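Local coordinates for protein Sodium/sialic acid symporter SiaT (Proteus mirabilis, PDB 5NV9) that imports the sialic acid N-acetylneuraminic acid across the bacterial inner membrane, driving its uptake with the sodium gradient through a LeuT-fold transport core, at residues G191-K203 with F319-I332. Numbering follows the deposited sequence.
Sequences GGAVLIFIMICFK and FIVTEMPIGIAGLI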
ATOM      1  N   GLY A 191       2.299  17.034  -4.413  1.00 26.18           N
ATOM      2  CA  GLY A 191       2.340  18.505  -4.366  1.00 26.43           C
ATOM      3  C   GLY A 191       1.619  18.984  -3.145  1.00 27.24           C
ATOM      4  O   GLY A 191       2.012  19.988  -2.525  1.00 25.67           O
ATOM      5  N   GLY A 192       0.535  18.286  -2.794  1.00 25.09           N
ATOM      6  CA  GLY A 192      -0.211  18.649  -1.629  1.00 23.35           C
ATOM      7  C   GLY A 192       0.660  18.613  -0.364  1.00 23.78           C
ATOM      8  O   GLY A 192       0.596  19.506   0.497  1.00 21.49           O
ATOM      9  N   ALA A 193       1.495  17.595  -0.254  1.00 23.02           N
ATOM     10  CA  ALA A 193       2.318  17.493   0.919  1.00 24.59           C
ATOM     11  C   ALA A 193       3.343  18.630   0.913  1.00 22.40           C
ATOM     12  O   ALA A 193       3.638  19.212   1.951  1.00 23.14           O
ATOM     13  CB  ALA A 193       2.991  16.144   0.990  1.00 23.09           C
ATOM     14  N   VAL A 194       3.881  18.950  -0.244  1.00 21.83           N
ATOM     15  CA  VAL A 194       4.884  20.017  -0.330  1.00 23.42           C
ATOM     16  C   VAL A 194       4.232  21.379   0.077  1.00 25.52           C
ATOM     17  O   VAL A 194       4.856  22.244   0.757  1.00 22.56           O
ATOM     18  CB  VAL A 194       5.455  20.099  -1.737  1.00 22.91           C
ATOM     19  CG1 VAL A 194       6.238  21.375  -1.927  1.00 22.84           C
ATOM     20  CG2 VAL A 194       6.312  18.883  -2.016  1.00 24.53           C
ATOM     21  N   LEU A 195       2.972  21.543  -0.323  1.00 23.64           N
ATOM     22  CA  LEU A 195       2.288  22.796  -0.128  1.00 24.69           C
ATOM     23  C   LEU A 195       1.942  22.993   1.358  1.00 24.04           C
ATOM     24  O   LEU A 195       1.988  24.100   1.861  1.00 22.77           O
ATOM     25  CB  LEU A 195       1.021  22.830  -0.982  1.00 26.05           C
ATOM     26  CG  LEU A 195       0.296  24.174  -0.923  1.00 28.18           C
ATOM     27  CD1 LEU A 195       1.120  25.320  -1.525  1.00 28.73           C
ATOM     28  CD2 LEU A 195      -1.025  23.988  -1.612  1.00 30.09           C
ATOM     29  N   ILE A 196       1.539  21.915   2.029  1.00 25.13           N
ATOM     30  CA  ILE A 196       1.284  21.908   3.518  1.00 22.92           C
ATOM     31  C   ILE A 196       2.559  22.319   4.246  1.00 23.95           C
ATOM     32  O   ILE A 196       2.552  23.198   5.115  1.00 24.50           O
ATOM     33  CB  ILE A 196       0.843  20.532   4.032  1.00 22.40           C
ATOM     34  CG1 ILE A 196      -0.564  20.165   3.502  1.00 23.73           C
ATOM     35  CG2 ILE A 196       0.845  20.527   5.553  1.00 22.59           C
ATOM     36  CD1 ILE A 196      -0.909  18.690   3.560  1.00 24.98           C
ATOM     37  N   PHE A 197       3.655  21.688   3.883  1.00 22.62           N
ATOM     38  CA  PHE A 197       4.924  22.025   4.502  1.00 24.25           C
ATOM     39  C   PHE A 197       5.218  23.551   4.386  1.00 22.98           C
ATOM     40  O   PHE A 197       5.426  24.228   5.383  1.00 21.30           O
ATOM     41  CB  PHE A 197       6.096  21.229   3.904  1.00 21.87           C
ATOM     42  CG  PHE A 197       7.392  21.530   4.594  1.00 22.68           C
ATOM     43  CD1 PHE A 197       7.549  21.220   5.937  1.00 22.95           C
ATOM     44  CD2 PHE A 197       8.402  22.186   3.932  1.00 22.57           C
ATOM     45  CE1 PHE A 197       8.740  21.512   6.588  1.00 27.29           C
ATOM     46  CE2 PHE A 197       9.576  22.514   4.571  1.00 24.17           C
ATOM     47  CZ  PHE A 197       9.756  22.186   5.911  1.00 23.89           C
ATOM     48  N   ILE A 198       5.225  24.046   3.178  1.00 24.69           N
ATOM     49  CA  ILE A 198       5.436  25.465   2.908  1.00 25.86           C
ATOM     50  C   ILE A 198       4.600  26.444   3.749  1.00 26.27           C
ATOM     51  O   ILE A 198       5.148  27.415   4.315  1.00 27.74           O
ATOM     52  CB  ILE A 198       5.234  25.752   1.405  1.00 28.07           C
ATOM     53  CG1 ILE A 198       6.407  25.136   0.642  1.00 28.88           C
ATOM     54  CG2 ILE A 198       5.176  27.272   1.144  1.00 28.20           C
ATOM     55  CD1 ILE A 198       6.113  24.933  -0.819  1.00 30.74           C
HETATM   56  N   MSE A 199       3.302  26.171   3.817  1.00 23.82           N
HETATM   57  CA  MSE A 199       2.380  26.945   4.574  1.00 26.61           C
HETATM   58  C   MSE A 199       2.664  26.928   6.047  1.00 23.54           C
HETATM   59  O   MSE A 199       2.476  27.970   6.711  1.00 20.59           O
HETATM   60  CB  MSE A 199       0.936  26.467   4.353  1.00 32.39           C
HETATM   61  CG  MSE A 199       0.625  26.533   2.830  1.00 44.93           C
HETATM   62 SE   MSE A 199      -1.056  27.505   2.400  1.00 57.24          SE
HETATM   63  CE  MSE A 199      -0.449  29.086   3.421  1.00 59.93           C
ATOM     64  N   ILE A 200       3.037  25.768   6.592  1.00 19.98           N
ATOM     65  CA  ILE A 200       3.388  25.711   8.000  1.00 22.44           C
ATOM     66  C   ILE A 200       4.673  26.518   8.204  1.00 20.75           C
ATOM     67  O   ILE A 200       4.785  27.210   9.191  1.00 22.00           O
ATOM     68  CB  ILE A 200       3.623  24.288   8.568  1.00 21.05           C
ATOM     69  CG1 ILE A 200       2.391  23.416   8.438  1.00 21.78           C
ATOM     70  CG2 ILE A 200       3.988  24.389  10.058  1.00 22.27           C
ATOM     71  CD1 ILE A 200       2.700  21.932   8.560  1.00 23.80           C
ATOM     72  N   CYS A 201       5.630  26.437   7.290  1.00 22.51           N
ATOM     73  CA  CYS A 201       6.850  27.258   7.447  1.00 26.22           C
ATOM     74  C   CYS A 201       6.538  28.747   7.515  1.00 29.11           C
ATOM     75  O   CYS A 201       7.167  29.442   8.317  1.00 32.53           O
ATOM     76  CB  CYS A 201       7.869  27.082   6.325  1.00 27.35           C
ATOM     77  SG  CYS A 201       8.774  25.545   6.262  1.00 34.67           S
ATOM     78  N   PHE A 202       5.575  29.211   6.709  1.00 27.37           N
ATOM     79  CA  PHE A 202       5.177  30.629   6.699  1.00 29.78           C
ATOM     80  C   PHE A 202       4.442  31.019   7.956  1.00 28.82           C
ATOM     81  O   PHE A 202       4.393  32.172   8.280  1.00 30.26           O
ATOM     82  CB  PHE A 202       4.388  30.990   5.460  1.00 29.29           C
ATOM     83  CG  PHE A 202       5.264  31.274   4.255  1.00 37.01           C
ATOM     84  CD1 PHE A 202       5.861  32.519   4.093  1.00 44.01           C
ATOM     85  CD2 PHE A 202       5.488  30.306   3.284  1.00 41.60           C
ATOM     86  CE1 PHE A 202       6.661  32.786   2.986  1.00 47.32           C
ATOM     87  CE2 PHE A 202       6.286  30.554   2.171  1.00 42.46           C
ATOM     88  CZ  PHE A 202       6.883  31.798   2.028  1.00 49.59           C
ATOM     89  N   LYS A 203       3.883  30.076   8.682  1.00 27.53           N
ATOM     90  CA  LYS A 203       3.187  30.388   9.949  1.00 29.60           C
ATOM     91  C   LYS A 203       4.007  30.199  11.238  1.00 27.12           C
ATOM     92  O   LYS A 203       3.544  30.515  12.316  1.00 27.66           O
ATOM     93  CB  LYS A 203       1.926  29.561  10.056  1.00 31.29           C
ATOM     94  CG  LYS A 203       1.041  29.825   8.879  1.00 37.04           C
ATOM     95  CD  LYS A 203      -0.250  29.071   9.017  1.00 41.71           C
ATOM     96  CE  LYS A 203      -1.404  30.029   9.221  1.00 49.82           C
ATOM     97  NZ  LYS A 203      -2.022  30.265   7.894  1.00 49.67           N
ATOM     98  N   PHE A 319      -4.889  21.421  11.512  1.00 24.36           N
ATOM     99  CA  PHE A 319      -4.167  22.492  10.820  1.00 24.06           C
ATOM    100  C   PHE A 319      -4.708  22.818   9.425  1.00 24.30           C
ATOM    101  O   PHE A 319      -4.871  23.989   9.079  1.00 23.56           O
ATOM    102  CB  PHE A 319      -2.684  22.197  10.712  1.00 24.46           C
ATOM    103  CG  PHE A 319      -1.883  23.305  10.092  1.00 25.93           C
ATOM    104  CD1 PHE A 319      -1.743  23.407   8.715  1.00 29.38           C
ATOM    105  CD2 PHE A 319      -1.260  24.259  10.875  1.00 28.81           C
ATOM    106  CE1 PHE A 319      -1.008  24.443   8.148  1.00 28.42           C
ATOM    107  CE2 PHE A 319      -0.510  25.301  10.306  1.00 27.10           C
ATOM    108  CZ  PHE A 319      -0.380  25.384   8.955  1.00 26.77           C
ATOM    109  N   ILE A 320      -5.012  21.807   8.640  1.00 22.67           N
ATOM    110  CA  ILE A 320      -5.518  22.054   7.307  1.00 28.22           C
ATOM    111  C   ILE A 320      -6.806  22.852   7.310  1.00 31.07           C
ATOM    112  O   ILE A 320      -6.947  23.812   6.572  1.00 30.35           O
ATOM    113  CB  ILE A 320      -5.770  20.763   6.528  1.00 27.29           C
ATOM    114  CG1 ILE A 320      -4.420  20.060   6.261  1.00 28.60           C
ATOM    115  CG2 ILE A 320      -6.542  21.063   5.236  1.00 25.91           C
ATOM    116  CD1 ILE A 320      -4.570  18.551   6.085  1.00 31.01           C
ATOM    117  N   VAL A 321      -7.740  22.439   8.142  1.00 31.54           N
ATOM    118  CA  VAL A 321      -9.050  23.016   8.088  1.00 35.39           C
ATOM    119  C   VAL A 321      -9.104  24.356   8.819  1.00 37.27           C
ATOM    120  O   VAL A 321      -9.952  25.212   8.464  1.00 35.17           O
ATOM    121  CB  VAL A 321     -10.068  22.024   8.628  1.00 38.08           C
ATOM    122  CG1 VAL A 321     -11.412  22.658   8.818  1.00 41.07           C
ATOM    123  CG2 VAL A 321     -10.185  20.866   7.632  1.00 40.65           C
ATOM    124  N   THR A 322      -8.218  24.563   9.790  1.00 31.95           N
ATOM    125  CA  THR A 322      -8.258  25.786  10.573  1.00 31.18           C
ATOM    126  C   THR A 322      -7.282  26.796  10.051  1.00 32.27           C
ATOM    127  O   THR A 322      -7.506  27.966  10.255  1.00 33.87           O
ATOM    128  CB  THR A 322      -7.993  25.568  12.096  1.00 33.19           C
ATOM    129  OG1 THR A 322      -6.701  24.964  12.320  1.00 32.09           O
ATOM    130  CG2 THR A 322      -9.055  24.704  12.703  1.00 31.41           C
ATOM    131  N   GLU A 323      -6.190  26.389   9.402  1.00 30.54           N
ATOM    132  CA  GLU A 323      -5.149  27.377   9.019  1.00 30.21           C
ATOM    133  C   GLU A 323      -4.864  27.572   7.540  1.00 31.71           C
ATOM    134  O   GLU A 323      -4.021  28.408   7.194  1.00 33.98           O
ATOM    135  CB  GLU A 323      -3.783  27.029   9.622  1.00 29.20           C
ATOM    136  CG  GLU A 323      -3.742  26.854  11.136  1.00 31.63           C
ATOM    137  CD  GLU A 323      -4.043  28.080  11.945  1.00 33.00           C
ATOM    138  OE1 GLU A 323      -3.954  29.211  11.417  1.00 33.03           O
ATOM    139  OE2 GLU A 323      -4.327  27.897  13.150  1.00 37.26           O
HETATM  140  N   MSE A 324      -5.426  26.750   6.674  1.00 28.19           N
HETATM  141  CA  MSE A 324      -5.121  26.887   5.257  1.00 28.43           C
HETATM  142  C   MSE A 324      -6.239  27.645   4.618  1.00 27.80           C
HETATM  143  O   MSE A 324      -7.435  27.540   5.030  1.00 31.66           O
HETATM  144  CB  MSE A 324      -4.805  25.537   4.538  1.00 30.98           C
HETATM  145  CG  MSE A 324      -3.350  25.226   4.809  1.00 32.40           C
HETATM  146 SE   MSE A 324      -3.052  23.343   4.447  1.00 43.74          SE
HETATM  147  CE  MSE A 324      -1.816  23.745   2.966  1.00 46.93           C
ATOM    148  N   PRO A 325      -5.902  28.418   3.586  1.00 30.20           N
ATOM    149  CA  PRO A 325      -6.965  29.318   3.063  1.00 29.57           C
ATOM    150  C   PRO A 325      -7.959  28.608   2.214  1.00 31.38           C
ATOM    151  O   PRO A 325      -7.698  27.493   1.705  1.00 32.79           O
ATOM    152  CB  PRO A 325      -6.196  30.353   2.244  1.00 31.94           C
ATOM    153  CG  PRO A 325      -4.865  29.743   1.949  1.00 31.32           C
ATOM    154  CD  PRO A 325      -4.586  28.663   2.971  1.00 29.22           C
ATOM    155  N   ILE A 326      -9.098  29.258   2.048  1.00 29.28           N
ATOM    156  CA  ILE A 326     -10.143  28.785   1.179  1.00 26.82           C
ATOM    157  C   ILE A 326      -9.578  28.413  -0.229  1.00 25.22           C
ATOM    158  O   ILE A 326      -8.572  29.009  -0.715  1.00 21.26           O
ATOM    159  CB  ILE A 326     -11.272  29.842   1.108  1.00 30.62           C
ATOM    160  CG1 ILE A 326     -12.451  29.349   0.278  1.00 33.34           C
ATOM    161  CG2 ILE A 326     -10.769  31.154   0.516  1.00 29.96           C
ATOM    162  CD1 ILE A 326     -13.713  30.090   0.615  1.00 39.90           C
ATOM    163  N   GLY A 327     -10.215  27.431  -0.881  1.00 24.96           N
ATOM    164  CA  GLY A 327      -9.705  26.870  -2.165  1.00 24.65           C
ATOM    165  C   GLY A 327      -8.519  25.930  -1.928  1.00 24.98           C
ATOM    166  O   GLY A 327      -8.558  24.736  -2.289  1.00 24.23           O
ATOM    167  N   ILE A 328      -7.456  26.432  -1.315  1.00 23.38           N
ATOM    168  CA  ILE A 328      -6.330  25.576  -0.979  1.00 24.65           C
ATOM    169  C   ILE A 328      -6.742  24.416  -0.040  1.00 24.06           C
ATOM    170  O   ILE A 328      -6.377  23.256  -0.282  1.00 22.28           O
ATOM    171  CB  ILE A 328      -5.117  26.392  -0.463  1.00 23.77           C
ATOM    172  CG1 ILE A 328      -4.501  27.201  -1.600  1.00 25.93           C
ATOM    173  CG2 ILE A 328      -4.062  25.459   0.094  1.00 25.01           C
ATOM    174  CD1 ILE A 328      -3.328  28.055  -1.114  1.00 28.34           C
ATOM    175  N   ALA A 329      -7.549  24.731   0.970  1.00 23.05           N
ATOM    176  CA  ALA A 329      -7.998  23.769   1.891  1.00 24.55           C
ATOM    177  C   ALA A 329      -8.804  22.641   1.203  1.00 24.80           C
ATOM    178  O   ALA A 329      -8.640  21.432   1.496  1.00 22.48           O
ATOM    179  CB  ALA A 329      -8.779  24.442   3.017  1.00 27.32           C
ATOM    180  N   GLY A 330      -9.613  23.006   0.240  1.00 23.98           N
ATOM    181  CA  GLY A 330     -10.396  22.035  -0.494  1.00 23.49           C
ATOM    182  C   GLY A 330      -9.552  21.125  -1.382  1.00 24.19           C
ATOM    183  O   GLY A 330      -9.896  19.915  -1.599  1.00 25.51           O
ATOM    184  N   LEU A 331      -8.453  21.690  -1.885  1.00 22.19           N
ATOM    185  CA  LEU A 331      -7.484  20.941  -2.654  1.00 23.67           C
ATOM    186  C   LEU A 331      -6.622  19.900  -1.816  1.00 23.31           C
ATOM    187  O   LEU A 331      -6.277  18.821  -2.310  1.00 21.82           O
ATOM    188  CB  LEU A 331      -6.584  21.920  -3.405  1.00 23.71           C
ATOM    189  CG  LEU A 331      -5.522  21.287  -4.260  1.00 25.31           C
ATOM    190  CD1 LEU A 331      -6.108  20.684  -5.479  1.00 27.63           C
ATOM    191  CD2 LEU A 331      -4.481  22.293  -4.697  1.00 30.29           C
ATOM    192  N   ILE A 332      -6.264  20.264  -0.585  1.00 23.85           N
ATOM    193  CA  ILE A 332      -5.596  19.351   0.368  1.00 23.17           C
ATOM    194  C   ILE A 332      -6.499  18.212   0.787  1.00 22.03           C
ATOM    195  O   ILE A 332      -6.063  17.084   0.859  1.00 22.66           O
ATOM    196  CB  ILE A 332      -5.132  20.115   1.603  1.00 26.99           C
ATOM    197  CG1 ILE A 332      -4.104  21.200   1.198  1.00 29.71           C
ATOM    198  CG2 ILE A 332      -4.475  19.169   2.622  1.00 29.44           C
ATOM    199  CD1 ILE A 332      -2.959  20.688   0.345  1.00 30.71           C
TER
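Lys-203 NZ donates a hydrogen bond of 2.8 Å to the backbone Glu-323 O, lying in the carbonyl plane with a C=O...N angle of 149°. The acceptor closes helix 315-323, as Met-324 is the first residue to leave helical angles, so the ammonium group probably complements the partial negative charge of that helix end. The carboxylate stands further off: Glu-323 OE1 is 4.2 Å from Lys-203 NZ, beyond a salt bridge, though some attraction is likely. The lysine chain passes the Phe-319 ring obliquely, CD near Phe-319 CZ, and then bends at chi3 and chi4 to bring NZ to Glu-323 O. That ring is clamped between two aliphatic groups. Glu-323 CB sits over the centre of one face, and Ile-200 CG1 makes a CH-pi contact with the opposite face, 3.8 Å from the centroid and 27° off the normal. One turn back along helix 155-203, the selenomethionine at Met-324 bends at chi3, which brings its CE methyl 3.6 Å from Ile-196 CA and also onto Met-199 CG. Met-199, likewise a selenomethionine, meets Pro-325 tip to tip, its SE 3.8 Å from Pro-325 CD. One turn into helix 328-361, Ile-332 completes the apolar seam: its CG2 packs on Ile-196 CD1, while its CD1 lies 3.7 Å from Gly-192 O. The side-chain position of Gly-192 is about 13 Å from a bound sodium ion. The periplasmic end of helix 155-203 thus packs against the turn joining helix 315-323 to helix 328-361 in the LeuT fold; helix 267-301 flanks Ile-200 and Phe-319, and helix 8-29 packs against Ala-329 and Leu-331.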